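Local coordinates for RNA pseudouridylate synthase domain-containing protein 1 (Homo sapiens, PDB 5VBB), which probably binds RNA and converts selected uridines in it to pseudouridine, at residues N140-E152 with S162-L176. Residues are numbered along the deposited sequence; the frame is centred on the assembly and turned at random.
Sequences NPKPSLTDLVVLE and SKVLLKPLTGRTHQL. With SO4 (sulfate ion), chain D; SO4 (sulfate ion), chain C.
An antiparallel beta hairpin, strands 146-156 and 159-168, carries this contact, and the loop 169-174 extends it to two sulfates, probably from the crystallisation liquor. Paired backbone bonds link D147 with K167 and V149 with L165. At the far end K163 O accepts from both L151 N (2.8 Å) and E152 N (3.2 Å), which makes a classic beta bulge. E152 and K163 then run side by side, bridged by two waters, one of them bonded only weakly to E152 OE1; K163 NZ also forms a salt bridge with D228. On the face with T146 and V150, L166 CD2 packs against L148 CG at 3.7 Å. L151 CD1 lies over the backbone of V164 and L165, and helix 247-256 covers L151 and L165.

Beyond the strands, Q175 joins both segments. With CG anti to the backbone N (chi1 -180°), its extended chain brings NE2 to T146 OG1 (2.9 Å), which lies in the amide plane. H179 also bonds this hydroxyl. Q175 OE1 accepts from T170 OG1 and R172 N, fixing the loop, while L145 N donates to T170 OG1 at 3.1 Å.

The R172 chain folds at chi2 (-87°) and chi3 (65°), which turns the guanidinium back on K142 and P143. NH2 donates to P143 O (2.8 Å) in both the guanidinium and carbonyl planes. K142 crosses R172 at about a right angle, its CG above one guanidinium face, offset toward the rim. NH1 reaches O2 of the chain D sulfate at 2.9 Å; K142 NZ and T173 OG1 bind the same ion. NH2 also holds the chain C sulfate, with G171 N. Next to T173, H174 touches D67, the probable active-site residue. The basic anion site is consistent with an RNA phosphate-binding surface beside the active-site cleft of a pseudouridine synthase fold.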
ATOM      1  N   ASN A 140       4.772   9.807 -21.187  1.00 51.36           N
ATOM      2  CA  ASN A 140       5.988   9.775 -20.374  1.00 50.42           C
ATOM      3  C   ASN A 140       6.018   8.530 -19.463  1.00 48.83           C
ATOM      4  O   ASN A 140       6.073   8.631 -18.235  1.00 46.96           O
ATOM      5  CB  ASN A 140       6.122  11.098 -19.572  1.00 58.00           C
ATOM      6  CG  ASN A 140       7.523  11.385 -19.064  1.00 93.52           C
ATOM      7  OD1 ASN A 140       8.529  11.070 -19.716  1.00 88.96           O
ATOM      8  ND2 ASN A 140       7.631  12.050 -17.918  1.00 87.31           N
ATOM      9  N   PRO A 141       5.977   7.326 -20.069  1.00 43.93           N
ATOM     10  CA  PRO A 141       6.027   6.111 -19.257  1.00 40.73           C
ATOM     11  C   PRO A 141       7.350   6.022 -18.471  1.00 43.54           C
ATOM     12  O   PRO A 141       8.417   6.436 -18.956  1.00 39.91           O
ATOM     13  CB  PRO A 141       5.848   5.004 -20.284  1.00 43.35           C
ATOM     14  CG  PRO A 141       6.387   5.600 -21.585  1.00 49.85           C
ATOM     15  CD  PRO A 141       5.978   7.018 -21.522  1.00 46.48           C
ATOM     16  N   LYS A 142       7.261   5.531 -17.228  1.00 38.33           N
ATOM     17  CA  LYS A 142       8.389   5.472 -16.325  1.00 37.44           C
ATOM     18  C   LYS A 142       8.619   4.073 -15.809  1.00 40.34           C
ATOM     19  O   LYS A 142       7.700   3.255 -15.833  1.00 38.82           O
ATOM     20  CB  LYS A 142       8.175   6.434 -15.152  1.00 37.63           C
ATOM     21  CG  LYS A 142       8.501   7.881 -15.475  1.00 43.29           C
ATOM     22  CD  LYS A 142       8.294   8.720 -14.240  1.00 49.59           C
ATOM     23  CE  LYS A 142       8.067  10.188 -14.518  1.00 61.20           C
ATOM     24  NZ  LYS A 142       7.873  10.926 -13.230  1.00 70.20           N
ATOM     25  N   PRO A 143       9.868   3.789 -15.357  1.00 37.50           N
ATOM     26  CA  PRO A 143      10.201   2.435 -14.882  1.00 35.65           C
ATOM     27  C   PRO A 143       9.284   1.900 -13.843  1.00 38.42           C
ATOM     28  O   PRO A 143       8.963   2.596 -12.871  1.00 40.35           O
ATOM     29  CB  PRO A 143      11.587   2.594 -14.267  1.00 36.76           C
ATOM     30  CG  PRO A 143      12.124   3.833 -14.817  1.00 42.35           C
ATOM     31  CD  PRO A 143      11.020   4.702 -15.209  1.00 38.86           C
ATOM     32  N   SER A 144       8.894   0.662 -14.001  1.00 33.06           N
ATOM     33  CA  SER A 144       7.912   0.104 -13.097  1.00 31.81           C
ATOM     34  C   SER A 144       8.130  -1.345 -12.856  1.00 34.39           C
ATOM     35  O   SER A 144       8.374  -2.087 -13.808  1.00 35.69           O
ATOM     36  CB  SER A 144       6.511   0.326 -13.666  1.00 37.14           C
ATOM     37  OG  SER A 144       6.280   1.666 -14.073  1.00 41.19           O
ATOM     38  N   LEU A 145       8.016  -1.768 -11.608  1.00 30.51           N
ATOM     39  CA  LEU A 145       8.150  -3.181 -11.276  1.00 32.72           C
ATOM     40  C   LEU A 145       7.442  -3.480  -9.969  1.00 34.54           C
ATOM     41  O   LEU A 145       7.818  -2.937  -8.918  1.00 32.59           O
ATOM     42  CB  LEU A 145       9.604  -3.587 -11.165  1.00 34.48           C
ATOM     43  CG  LEU A 145       9.868  -5.101 -10.896  1.00 42.16           C
ATOM     44  CD1 LEU A 145       9.228  -5.969 -11.907  1.00 44.55           C
ATOM     45  CD2 LEU A 145      11.277  -5.375 -10.958  1.00 45.17           C
ATOM     46  N   THR A 146       6.457  -4.375 -10.031  1.00 31.73           N
ATOM     47  CA  THR A 146       5.696  -4.857  -8.886  1.00 32.21           C
ATOM     48  C   THR A 146       5.755  -6.364  -8.855  1.00 38.10           C
ATOM     49  O   THR A 146       5.383  -7.034  -9.828  1.00 39.01           O
ATOM     50  CB  THR A 146       4.203  -4.444  -8.904  1.00 36.25           C
ATOM     51  OG1 THR A 146       4.081  -3.043  -8.928  1.00 36.34           O
ATOM     52  CG2 THR A 146       3.457  -4.942  -7.670  1.00 35.99           C
ATOM     53  N   ASP A 147       6.233  -6.888  -7.754  1.00 33.32           N
ATOM     54  CA  ASP A 147       6.256  -8.315  -7.497  1.00 34.57           C
ATOM     55  C   ASP A 147       4.990  -8.690  -6.723  1.00 35.37           C
ATOM     56  O   ASP A 147       4.739  -8.158  -5.649  1.00 35.69           O
ATOM     57  CB  ASP A 147       7.506  -8.648  -6.714  1.00 37.34           C
ATOM     58  CG  ASP A 147       7.708 -10.094  -6.366  1.00 47.99           C
ATOM     59  OD1 ASP A 147       7.291 -10.957  -7.156  1.00 46.46           O
ATOM     60  OD2 ASP A 147       8.379 -10.364  -5.351  1.00 56.95           O
ATOM     61  N   LEU A 148       4.203  -9.591  -7.263  1.00 34.17           N
ATOM     62  CA  LEU A 148       2.916  -9.998  -6.668  1.00 31.66           C
ATOM     63  C   LEU A 148       3.015 -11.470  -6.281  1.00 36.36           C
ATOM     64  O   LEU A 148       3.262 -12.305  -7.150  1.00 37.17           O
ATOM     65  CB  LEU A 148       1.799  -9.803  -7.710  1.00 31.66           C
ATOM     66  CG  LEU A 148       0.345 -10.122  -7.331  1.00 33.18           C
ATOM     67  CD1 LEU A 148      -0.613  -9.350  -8.193  1.00 34.97           C
ATOM     68  CD2 LEU A 148      -0.011 -11.635  -7.490  1.00 34.92           C
ATOM     69  N   VAL A 149       2.705 -11.794  -5.033  1.00 33.11           N
ATOM     70  CA  VAL A 149       2.668 -13.165  -4.512  1.00 33.70           C
ATOM     71  C   VAL A 149       1.212 -13.446  -4.036  1.00 37.07           C
ATOM     72  O   VAL A 149       0.677 -12.738  -3.162  1.00 35.75           O
ATOM     73  CB  VAL A 149       3.700 -13.343  -3.358  1.00 36.10           C
ATOM     74  CG1 VAL A 149       3.646 -14.752  -2.776  1.00 37.72           C
ATOM     75  CG2 VAL A 149       5.119 -13.040  -3.841  1.00 36.12           C
ATOM     76  N   VAL A 150       0.615 -14.508  -4.548  1.00 33.71           N
ATOM     77  CA  VAL A 150      -0.748 -14.867  -4.178  1.00 34.72           C
ATOM     78  C   VAL A 150      -0.721 -15.602  -2.835  1.00 39.30           C
ATOM     79  O   VAL A 150      -0.037 -16.606  -2.718  1.00 37.56           O
ATOM     80  CB  VAL A 150      -1.450 -15.691  -5.271  1.00 38.05           C
ATOM     81  CG1 VAL A 150      -2.868 -16.021  -4.868  1.00 38.45           C
ATOM     82  CG2 VAL A 150      -1.461 -14.956  -6.605  1.00 37.43           C
ATOM     83  N   LEU A 151      -1.462 -15.095  -1.829  1.00 36.12           N
ATOM     84  CA  LEU A 151      -1.500 -15.692  -0.502  1.00 36.03           C
ATOM     85  C   LEU A 151      -2.657 -16.659  -0.380  1.00 40.59           C
ATOM     86  O   LEU A 151      -2.494 -17.774   0.120  1.00 39.88           O
ATOM     87  CB  LEU A 151      -1.623 -14.610   0.558  1.00 36.27           C
ATOM     88  CG  LEU A 151      -0.520 -13.594   0.589  1.00 40.06           C
ATOM     89  CD1 LEU A 151      -0.904 -12.451   1.514  1.00 40.03           C
ATOM     90  CD2 LEU A 151       0.838 -14.251   0.910  1.00 39.80           C
ATOM     91  N   GLU A 152      -3.851 -16.228  -0.807  1.00 39.25           N
ATOM     92  CA  GLU A 152      -5.050 -17.040  -0.671  1.00 39.01           C
ATOM     93  C   GLU A 152      -6.063 -16.717  -1.742  1.00 42.55           C
ATOM     94  O   GLU A 152      -6.070 -15.613  -2.266  1.00 41.00           O
ATOM     95  CB  GLU A 152      -5.744 -16.745   0.713  1.00 40.27           C
ATOM     96  CG  GLU A 152      -5.156 -17.416   1.962  1.00 53.67           C
ATOM     97  CD  GLU A 152      -5.797 -17.051   3.296  1.00 70.00           C
ATOM     98  OE1 GLU A 152      -5.985 -15.841   3.528  1.00 46.14           O
ATOM     99  OE2 GLU A 152      -6.114 -17.958   4.104  1.00 54.02           O
ATOM    100  N   SER A 162      -8.592 -12.573  -4.692  1.00 38.84           N
ATOM    101  CA  SER A 162      -7.295 -13.084  -4.237  1.00 39.01           C
ATOM    102  C   SER A 162      -6.687 -12.181  -3.189  1.00 39.26           C
ATOM    103  O   SER A 162      -6.555 -10.986  -3.412  1.00 38.71           O
ATOM    104  CB  SER A 162      -6.308 -13.189  -5.396  1.00 40.81           C
ATOM    105  OG  SER A 162      -6.786 -14.086  -6.382  1.00 45.84           O
ATOM    106  N   LYS A 163      -6.239 -12.757  -2.082  1.00 34.56           N
ATOM    107  CA  LYS A 163      -5.467 -12.009  -1.116  1.00 34.50           C
ATOM    108  C   LYS A 163      -4.000 -12.106  -1.558  1.00 36.24           C
ATOM    109  O   LYS A 163      -3.506 -13.213  -1.800  1.00 34.41           O
ATOM    110  CB  LYS A 163      -5.627 -12.574   0.288  1.00 36.87           C
ATOM    111  CG  LYS A 163      -4.900 -11.712   1.306  1.00 33.24           C
ATOM    112  CD  LYS A 163      -5.261 -12.157   2.694  1.00 36.02           C
ATOM    113  CE  LYS A 163      -4.428 -11.439   3.706  1.00 44.85           C
ATOM    114  NZ  LYS A 163      -4.706 -11.917   5.088  1.00 46.61           N
ATOM    115  N   VAL A 164      -3.316 -10.950  -1.708  1.00 34.50           N
ATOM    116  CA  VAL A 164      -1.956 -10.931  -2.221  1.00 33.78           C
ATOM    117  C   VAL A 164      -1.025 -10.105  -1.387  1.00 36.16           C
ATOM    118  O   VAL A 164      -1.454  -9.180  -0.695  1.00 33.75           O
ATOM    119  CB  VAL A 164      -1.904 -10.419  -3.688  1.00 37.58           C
ATOM    120  CG1 VAL A 164      -2.837 -11.212  -4.596  1.00 37.21           C
ATOM    121  CG2 VAL A 164      -2.236  -8.924  -3.766  1.00 37.29           C
ATOM    122  N   LEU A 165       0.281 -10.380  -1.552  1.00 32.27           N
ATOM    123  CA  LEU A 165       1.369  -9.576  -1.013  1.00 33.55           C
ATOM    124  C   LEU A 165       1.976  -8.878  -2.243  1.00 36.02           C
ATOM    125  O   LEU A 165       2.268  -9.547  -3.248  1.00 36.72           O
ATOM    126  CB  LEU A 165       2.411 -10.461  -0.324  1.00 34.98           C
ATOM    127  CG  LEU A 165       3.659  -9.779   0.291  1.00 39.66           C
ATOM    128  CD1 LEU A 165       3.284  -8.870   1.413  1.00 41.86           C
ATOM    129  CD2 LEU A 165       4.592 -10.795   0.836  1.00 45.54           C
ATOM    130  N   LEU A 166       2.176  -7.560  -2.173  1.00 31.84           N
ATOM    131  CA  LEU A 166       2.743  -6.774  -3.265  1.00 31.53           C
ATOM    132  C   LEU A 166       3.996  -6.112  -2.826  1.00 33.85           C
ATOM    133  O   LEU A 166       3.984  -5.415  -1.815  1.00 33.41           O
ATOM    134  CB  LEU A 166       1.763  -5.712  -3.732  1.00 32.04           C
ATOM    135  CG  LEU A 166       0.426  -6.254  -4.260  1.00 36.30           C
ATOM    136  CD1 LEU A 166      -0.625  -5.218  -4.225  1.00 36.03           C
ATOM    137  CD2 LEU A 166       0.573  -6.844  -5.628  1.00 35.53           C
ATOM    138  N   LYS A 167       5.090  -6.299  -3.563  1.00 33.78           N
ATOM    139  CA  LYS A 167       6.353  -5.642  -3.235  1.00 33.09           C
ATOM    140  C   LYS A 167       6.755  -4.793  -4.432  1.00 37.20           C
ATOM    141  O   LYS A 167       7.203  -5.323  -5.453  1.00 37.82           O
ATOM    142  CB  LYS A 167       7.415  -6.673  -2.906  1.00 36.29           C
ATOM    143  CG  LYS A 167       8.699  -6.056  -2.346  1.00 48.35           C
ATOM    144  CD  LYS A 167       9.779  -7.082  -2.254  1.00 60.31           C
ATOM    145  CE  LYS A 167      11.095  -6.462  -1.911  1.00 61.78           C
ATOM    146  NZ  LYS A 167      12.164  -7.484  -1.861  1.00 85.26           N
ATOM    147  N   PRO A 168       6.540  -3.477  -4.369  1.00 34.44           N
ATOM    148  CA  PRO A 168       6.997  -2.642  -5.480  1.00 35.57           C
ATOM    149  C   PRO A 168       8.499  -2.395  -5.379  1.00 40.10           C
ATOM    150  O   PRO A 168       8.995  -2.178  -4.282  1.00 40.50           O
ATOM    151  CB  PRO A 168       6.245  -1.340  -5.283  1.00 37.93           C
ATOM    152  CG  PRO A 168       5.979  -1.234  -3.798  1.00 40.62           C
ATOM    153  CD  PRO A 168       6.008  -2.665  -3.256  1.00 36.14           C
ATOM    154  N   LEU A 169       9.202  -2.418  -6.502  1.00 36.19           N
ATOM    155  CA  LEU A 169      10.617  -2.060  -6.541  1.00 35.30           C
ATOM    156  C   LEU A 169      10.785  -0.688  -7.148  1.00 38.37           C
ATOM    157  O   LEU A 169      11.907  -0.265  -7.315  1.00 38.55           O
ATOM    158  CB  LEU A 169      11.432  -3.105  -7.298  1.00 34.97           C
ATOM    159  CG  LEU A 169      11.447  -4.486  -6.614  1.00 40.38           C
ATOM    160  CD1 LEU A 169      12.223  -5.491  -7.424  1.00 41.52           C
ATOM    161  CD2 LEU A 169      12.055  -4.399  -5.213  1.00 45.11           C
ATOM    162  N   THR A 170       9.683  -0.015  -7.511  1.00 33.83           N
ATOM    163  CA  THR A 170       9.701   1.342  -8.047  1.00 34.69           C
ATOM    164  C   THR A 170       8.625   2.118  -7.293  1.00 37.91           C
ATOM    165  O   THR A 170       7.843   1.511  -6.568  1.00 35.72           O
ATOM    166  CB  THR A 170       9.494   1.356  -9.526  1.00 36.90           C
ATOM    167  OG1 THR A 170       8.289   0.685  -9.803  1.00 32.70           O
ATOM    168  CG2 THR A 170      10.638   0.706 -10.286  1.00 39.86           C
ATOM    169  N   GLY A 171       8.585   3.432  -7.478  1.00 35.62           N
ATOM    170  CA  GLY A 171       7.666   4.299  -6.771  1.00 35.68           C
ATOM    171  C   GLY A 171       6.728   5.099  -7.643  1.00 39.65           C
ATOM    172  O   GLY A 171       6.499   6.268  -7.367  1.00 38.38           O
ATOM    173  N   ARG A 172       6.096   4.484  -8.637  1.00 34.97           N
ATOM    174  CA  ARG A 172       5.207   5.255  -9.528  1.00 33.73           C
ATOM    175  C   ARG A 172       3.949   5.644  -8.782  1.00 36.00           C
ATOM    176  O   ARG A 172       3.524   4.907  -7.919  1.00 33.60           O
ATOM    177  CB  ARG A 172       4.824   4.449 -10.785  1.00 33.88           C
ATOM    178  CG  ARG A 172       5.976   3.853 -11.570  1.00 35.79           C
ATOM    179  CD  ARG A 172       6.517   4.847 -12.586  1.00 35.77           C
ATOM    180  NE  ARG A 172       7.118   6.004 -11.908  1.00 40.36           N
ATOM    181  CZ  ARG A 172       8.316   6.029 -11.329  1.00 54.15           C
ATOM    182  NH1 ARG A 172       8.745   7.134 -10.730  1.00 41.78           N
ATOM    183  NH2 ARG A 172       9.102   4.952 -11.349  1.00 37.24           N
ATOM    184  N   THR A 173       3.306   6.739  -9.153  1.00 34.07           N
ATOM    185  CA  THR A 173       2.049   7.137  -8.502  1.00 34.39           C
ATOM    186  C   THR A 173       0.986   6.069  -8.766  1.00 36.90           C
ATOM    187  O   THR A 173       0.941   5.529  -9.856  1.00 37.02           O
ATOM    188  CB  THR A 173       1.626   8.526  -8.998  1.00 44.27           C
ATOM    189  OG1 THR A 173       2.549   9.485  -8.492  1.00 43.94           O
ATOM    190  CG2 THR A 173       0.181   8.892  -8.585  1.00 44.50           C
ATOM    191  N   HIS A 174       0.223   5.672  -7.746  1.00 34.76           N
ATOM    192  CA  HIS A 174      -0.816   4.625  -7.849  1.00 34.86           C
ATOM    193  C   HIS A 174      -0.296   3.312  -8.485  1.00 37.09           C
ATOM    194  O   HIS A 174      -1.069   2.570  -9.092  1.00 34.94           O
ATOM    195  CB  HIS A 174      -2.013   5.131  -8.643  1.00 36.02           C
ATOM    196  CG  HIS A 174      -2.609   6.411  -8.142  1.00 39.60           C
ATOM    197  ND1 HIS A 174      -3.355   7.213  -8.974  1.00 41.73           N
ATOM    198  CD2 HIS A 174      -2.547   6.988  -6.921  1.00 40.75           C
ATOM    199  CE1 HIS A 174      -3.765   8.231  -8.229  1.00 41.36           C
ATOM    200  NE2 HIS A 174      -3.283   8.151  -6.998  1.00 40.81           N
ATOM    201  N   GLN A 175       1.002   3.033  -8.362  1.00 34.15           N
ATOM    202  CA  GLN A 175       1.614   1.858  -9.005  1.00 32.60           C
ATOM    203  C   GLN A 175       0.896   0.557  -8.799  1.00 36.88           C
ATOM    204  O   GLN A 175       0.616  -0.154  -9.756  1.00 36.08           O
ATOM    205  CB  GLN A 175       3.023   1.651  -8.489  1.00 34.46           C
ATOM    206  CG  GLN A 175       3.698   0.453  -9.123  1.00 34.03           C
ATOM    207  CD  GLN A 175       5.192   0.475  -9.057  1.00 39.26           C
ATOM    208  OE1 GLN A 175       5.846   1.515  -9.229  1.00 34.31           O
ATOM    209  NE2 GLN A 175       5.783  -0.672  -8.807  1.00 33.70           N
ATOM    210  N   LEU A 176       0.638   0.221  -7.547  1.00 34.68           N
ATOM    211  CA  LEU A 176       0.057  -1.082  -7.215  1.00 35.46           C
ATOM    212  C   LEU A 176      -1.349  -1.179  -7.767  1.00 39.22           C
ATOM    213  O   LEU A 176      -1.735  -2.207  -8.315  1.00 38.66           O
ATOM    214  CB  LEU A 176       0.040  -1.254  -5.681  1.00 35.10           C
ATOM    215  CG  LEU A 176       1.402  -1.114  -5.028  1.00 39.57           C
ATOM    216  CD1 LEU A 176       1.290  -1.142  -3.549  1.00 43.28           C
ATOM    217  CD2 LEU A 176       2.358  -2.174  -5.525  1.00 38.85           C
TER
HETATM  218  S   SO4 D 303       5.308   9.221 -11.284  1.00 49.49           S
HETATM  219  O1  SO4 D 303       5.059  10.132 -12.398  1.00 52.31           O
HETATM  220  O2  SO4 D 303       6.742   9.239 -10.925  1.00 51.62           O
HETATM  221  O3  SO4 D 303       4.845   7.865 -11.620  1.00 43.47           O
HETATM  222  O4  SO4 D 303       4.541   9.673 -10.162  1.00 51.10           O
HETATM  223  S   SO4 C 302      11.555   5.056  -8.768  1.00 78.41           S
HETATM  224  O1  SO4 C 302      11.634   4.147  -9.910  1.00 78.56           O
HETATM  225  O2  SO4 C 302      12.139   6.319  -9.140  1.00 78.48           O
HETATM  226  O3  SO4 C 302      10.193   5.331  -8.414  1.00 81.17           O
HETATM  227  O4  SO4 C 302      12.236   4.471  -7.622  1.00 81.34           O
HETATM  228  O   HOH W   1      -7.032 -14.207   5.388  1.00 43.95           O
HETATM  229  O   HOH W   2      -3.211 -14.543   4.879  1.00 61.97           O